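Local coordinates for protein collectin placenta 1 (Mus musculus, PDB 2OX9) that acts as a scavenger receptor C-type lectin, whose carbohydrate-recognition domain binds the leukocyte glycan Lewis(x) with the aid of calcium, at residues A107-I110 with Q114-D117; P7-F12 with K36-V41. All coordinates share one frame; numbering follows the deposited sequence.

Contact 1: A107-I110 with Q114-D117. With CA (calcium ion), chain J; GAL (beta-D-galactopyranose), chain E.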
# COMPACT_ATOMS: atom_id res chain seq x y z
N ALA A 107 2.80 -5.47 1.09
CA ALA A 107 3.07 -4.84 -0.19
C ALA A 107 3.26 -3.34 -0.13
O ALA A 107 2.67 -2.66 0.71
CB ALA A 107 1.95 -5.17 -1.18
N GLY A 108 4.07 -2.83 -1.06
CA GLY A 108 4.35 -1.41 -1.15
C GLY A 108 4.78 -0.99 -2.55
O GLY A 108 5.20 -1.82 -3.37
N LEU A 109 4.67 0.31 -2.82
CA LEU A 109 5.03 0.88 -4.11
C LEU A 109 6.51 1.28 -4.16
O LEU A 109 7.00 1.98 -3.26
CB LEU A 109 4.16 2.12 -4.39
CG LEU A 109 2.63 1.93 -4.26
CD1 LEU A 109 1.90 3.23 -4.52
CD2 LEU A 109 2.18 0.88 -5.24
N ILE A 110 7.21 0.84 -5.19
CA ILE A 110 8.62 1.19 -5.35
C ILE A 110 8.80 2.04 -6.62
O ILE A 110 7.90 2.78 -6.99
CB ILE A 110 9.52 -0.06 -5.40
CG1 ILE A 110 8.98 -1.06 -6.42
CG2 ILE A 110 9.61 -0.69 -4.00
CD1 ILE A 110 9.86 -2.28 -6.59
N GLN A 114 5.65 0.47 -9.38
CA GLN A 114 5.47 -0.99 -9.34
C GLN A 114 5.39 -1.50 -7.91
O GLN A 114 5.85 -0.84 -6.98
CB GLN A 114 6.61 -1.70 -10.08
CG GLN A 114 6.89 -1.16 -11.46
CD GLN A 114 7.82 -2.07 -12.24
OE1 GLN A 114 7.36 -2.95 -12.97
NE2 GLN A 114 9.13 -1.88 -12.07
N TRP A 115 4.82 -2.69 -7.74
CA TRP A 115 4.68 -3.26 -6.40
C TRP A 115 5.78 -4.25 -6.05
O TRP A 115 6.34 -4.93 -6.92
CB TRP A 115 3.34 -3.97 -6.24
CG TRP A 115 2.13 -3.14 -6.60
CD1 TRP A 115 2.10 -1.82 -6.97
CD2 TRP A 115 0.77 -3.59 -6.64
NE1 TRP A 115 0.82 -1.43 -7.23
CE2 TRP A 115 -0.02 -2.49 -7.04
CE3 TRP A 115 0.14 -4.82 -6.39
CZ2 TRP A 115 -1.41 -2.58 -7.19
CZ3 TRP A 115 -1.24 -4.91 -6.53
CH2 TRP A 115 -2.00 -3.80 -6.93
N ASN A 116 6.10 -4.29 -4.77
CA ASN A 116 7.10 -5.19 -4.26
C ASN A 116 6.66 -5.65 -2.88
O ASN A 116 5.99 -4.91 -2.16
CB ASN A 116 8.44 -4.49 -4.14
CG ASN A 116 9.44 -5.30 -3.35
OD1 ASN A 116 9.67 -6.48 -3.65
ND2 ASN A 116 10.04 -4.69 -2.34
N ASP A 117 7.03 -6.88 -2.51
CA ASP A 117 6.68 -7.39 -1.20
C ASP A 117 7.86 -7.12 -0.27
O ASP A 117 9.02 -7.35 -0.64
CB ASP A 117 6.34 -8.89 -1.28
CG ASP A 117 7.44 -9.72 -1.94
OD1 ASP A 117 8.19 -9.19 -2.78
OD2 ASP A 117 7.53 -10.93 -1.63
CA CA J . 10.17 -8.54 -2.51
C1 GAL E . 14.86 -5.75 -2.57
C2 GAL E . 13.38 -5.77 -2.19
C3 GAL E . 13.02 -7.08 -1.50
C4 GAL E . 13.47 -8.29 -2.34
C5 GAL E . 14.95 -8.14 -2.73
C6 GAL E . 15.41 -9.24 -3.67
O2 GAL E . 13.11 -4.69 -1.32
O3 GAL E . 11.61 -7.14 -1.32
O4 GAL E . 12.67 -8.38 -3.51
O5 GAL E . 15.17 -6.88 -3.40
O6 GAL E . 16.82 -9.29 -3.76
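Residues 107-109 and 115-117 are the two arms of a beta hairpin, antiparallel with a marked twist: their axes approach to 4.7 Å and their directions differ by 143°. Gly-108 and Asn-116 form the hydrogen-bonded pair, Gly-108 N giving to Asn-116 O and Asn-116 N to Gly-108 O. Ala-107 with Asp-117 and Leu-109 with Trp-115 are the non-hydrogen-bonded pairs on either side. Toward the turn, Ile-110 N meets Gln-114 O at 2.8 Å in an almost straight bond (174° at the hydrogen).

Leu-109 and Trp-115 run side by side on one face, and the methyl CD2 of Leu-109 sits 3.2 Å from CD1 of the indole, a tight approach. Trp-115 NE1 is hydrogen-bonded to Gln-49 OE1. Asn-116 projects from the other face. There CD1 of Ile-110 packs 3.6 Å from Asn-116 CB, covering the root of a side chain whose amide reaches the calcium and the sugar. With CG anti to the backbone N (chi1 168°), Asn-116 brings OD1 to calcium at 2.4 Å, while ND2 donates to galactose O3 at 3.1 Å. Asp-117 adds two ligands, its backbone O and OD1, the latter 2.1 Å from the calcium. Galactose completes the sphere through O3 and O4, alongside Gln-92, Asp-94 and Glu-104.

Galactose O3 is therefore gripped twice, by the metal and by Asn-116 ND2, while OD1 of the same amide binds that metal. This is the C-type lectin mode of sugar recognition, and here the second strand of the hairpin supplies three of the calcium's protein ligands from two adjacent residues.

Contact 2: P7-F12 with K36-V41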
# COMPACT_ATOMS: atom_id res chain seq x y z
N PRO A 7 -7.74 19.18 4.48
CA PRO A 7 -6.41 19.63 4.06
C PRO A 7 -5.41 18.48 4.26
O PRO A 7 -5.59 17.64 5.14
CB PRO A 7 -6.14 20.84 4.96
CG PRO A 7 -7.08 20.65 6.12
CD PRO A 7 -8.31 20.10 5.47
N HIS A 8 -4.38 18.46 3.41
CA HIS A 8 -3.34 17.42 3.41
C HIS A 8 -3.75 16.21 2.59
O HIS A 8 -2.93 15.35 2.31
CB HIS A 8 -2.99 16.94 4.83
CG HIS A 8 -2.23 17.95 5.63
ND1 HIS A 8 -2.81 18.69 6.63
CD2 HIS A 8 -0.94 18.35 5.57
CE1 HIS A 8 -1.91 19.50 7.16
NE2 HIS A 8 -0.77 19.31 6.53
N TRP A 9 -5.02 16.14 2.23
CA TRP A 9 -5.52 15.03 1.42
C TRP A 9 -5.71 15.43 -0.04
O TRP A 9 -6.04 16.58 -0.33
CB TRP A 9 -6.83 14.51 1.99
CG TRP A 9 -6.67 13.90 3.35
CD1 TRP A 9 -6.35 14.56 4.51
CD2 TRP A 9 -6.78 12.52 3.69
NE1 TRP A 9 -6.26 13.66 5.54
CE2 TRP A 9 -6.51 12.40 5.07
CE3 TRP A 9 -7.07 11.36 2.95
CZ2 TRP A 9 -6.53 11.17 5.73
CZ3 TRP A 9 -7.09 10.14 3.62
CH2 TRP A 9 -6.82 10.06 4.99
N LYS A 10 -5.51 14.48 -0.94
CA LYS A 10 -5.66 14.71 -2.37
C LYS A 10 -6.91 13.98 -2.85
O LYS A 10 -7.22 12.89 -2.37
CB LYS A 10 -4.47 14.15 -3.15
CG LYS A 10 -3.10 14.70 -2.77
CD LYS A 10 -2.98 16.17 -3.12
CE LYS A 10 -1.53 16.61 -3.02
NZ LYS A 10 -0.97 16.29 -1.68
N ASN A 11 -7.61 14.57 -3.81
CA ASN A 11 -8.80 13.93 -4.33
C ASN A 11 -8.60 13.30 -5.71
O ASN A 11 -7.85 13.80 -6.55
CB ASN A 11 -9.95 14.94 -4.40
CG ASN A 11 -9.75 15.97 -5.49
OD1 ASN A 11 -8.81 16.76 -5.45
ND2 ASN A 11 -10.65 15.96 -6.48
N PHE A 12 -9.26 12.17 -5.91
CA PHE A 12 -9.25 11.44 -7.18
C PHE A 12 -10.66 10.84 -7.22
O PHE A 12 -11.00 10.04 -6.36
CB PHE A 12 -8.22 10.33 -7.19
CG PHE A 12 -8.21 9.54 -8.47
CD1 PHE A 12 -7.90 10.15 -9.67
CD2 PHE A 12 -8.55 8.19 -8.47
CE1 PHE A 12 -7.92 9.43 -10.87
CE2 PHE A 12 -8.57 7.46 -9.66
CZ PHE A 12 -8.26 8.08 -10.85
N LYS A 36 -7.59 7.92 11.26
CA LYS A 36 -8.11 8.98 10.39
C LYS A 36 -9.41 8.54 9.71
O LYS A 36 -9.91 9.22 8.82
CB LYS A 36 -7.09 9.31 9.29
CG LYS A 36 -5.67 9.52 9.77
CD LYS A 36 -5.55 10.69 10.72
CE LYS A 36 -4.11 10.81 11.25
NZ LYS A 36 -3.70 9.61 12.05
N SER A 37 -9.96 7.41 10.14
CA SER A 37 -11.18 6.87 9.55
C SER A 37 -10.90 6.54 8.07
O SER A 37 -11.72 6.82 7.20
CB SER A 37 -12.33 7.88 9.65
OG SER A 37 -12.65 8.15 11.01
N SER A 38 -9.75 5.94 7.82
CA SER A 38 -9.35 5.56 6.48
C SER A 38 -8.62 4.22 6.55
O SER A 38 -8.44 3.67 7.64
CB SER A 38 -8.42 6.62 5.87
OG SER A 38 -7.21 6.75 6.60
N HIS A 39 -8.20 3.70 5.40
CA HIS A 39 -7.47 2.44 5.37
C HIS A 39 -6.26 2.56 4.44
O HIS A 39 -6.22 3.44 3.58
CB HIS A 39 -8.38 1.31 4.87
CG HIS A 39 -8.90 1.53 3.48
ND1 HIS A 39 -8.16 1.27 2.35
CD2 HIS A 39 -10.09 2.01 3.05
CE1 HIS A 39 -8.86 1.59 1.28
NE2 HIS A 39 -10.04 2.04 1.67
N LEU A 40 -5.25 1.72 4.66
CA LEU A 40 -4.09 1.74 3.76
C LEU A 40 -4.70 1.54 2.38
O LEU A 40 -5.56 0.68 2.19
CB LEU A 40 -3.13 0.62 4.11
CG LEU A 40 -2.20 0.90 5.31
CD1 LEU A 40 -1.48 -0.37 5.72
CD2 LEU A 40 -1.19 1.98 4.92
N VAL A 41 -4.27 2.35 1.42
CA VAL A 41 -4.80 2.32 0.06
C VAL A 41 -5.01 0.98 -0.65
O VAL A 41 -4.15 0.08 -0.64
CB VAL A 41 -3.94 3.25 -0.87
CG1 VAL A 41 -2.65 2.53 -1.29
CG2 VAL A 41 -4.76 3.66 -2.08
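In this C-type lectin fold the contact lies at the surface, where the N-terminal segment leading into strand 10-12 passes the end of helix 26-35. The helix finishes in a Schellman motif: Ser-37, with positive phi, is its C-prime residue, Ser-38 N bonding to Cys-33 O and Ser-37 N to Glu-34 O. Trp-9 reaches this turn from the other segment, although its CA is still 11.1 Å from that of Lys-36, so the indole alone spans the gap.

The six-membered ring meets the turn edge-on. Its CZ2 lies 4.1 Å from Lys-36 CB, close to the ring plane. The rest of the lysine leads away, bent at chi2 (-62°) and chi4, and NZ ends on Phe-32 O. Elsewhere the Trp-9 ring meets Lys-130 in a cation-pi contact and Tyr-18 with planes at about 35°, which ties it to the strands carrying those residues. Only about 91 Å² is buried between the segments, consistent with a light van der Waals contact. Ser-38 OG, itself bonded to Cys-33 O, lies in the plane of the indole at its edge, 3.7 Å from Trp-9 CH2.

Contact 1 is largely buried and contact 2 superficial; their centres are about 19 Å apart, on opposite sides of the chain's centre. Both reach the same mixed sheet, in which strands 106-109 and 39-40 are linked through strands 62-64 and 125-131. The 107-110/114-117 pair is local, its segments separated by three residues; it buries 367 Å² and is joined by backbone hydrogen bonds as well as side-chain packing. By contrast, 7-12 and 36-41 are brought together across 23 intervening residues, and a single aromatic edge does the joining. Asn-116 and Asp-117 serve calcium and, through Asn-116, the sugar, whereas Lys-36 NZ and Ser-38 OG turn back to carbonyls of helix 26-35.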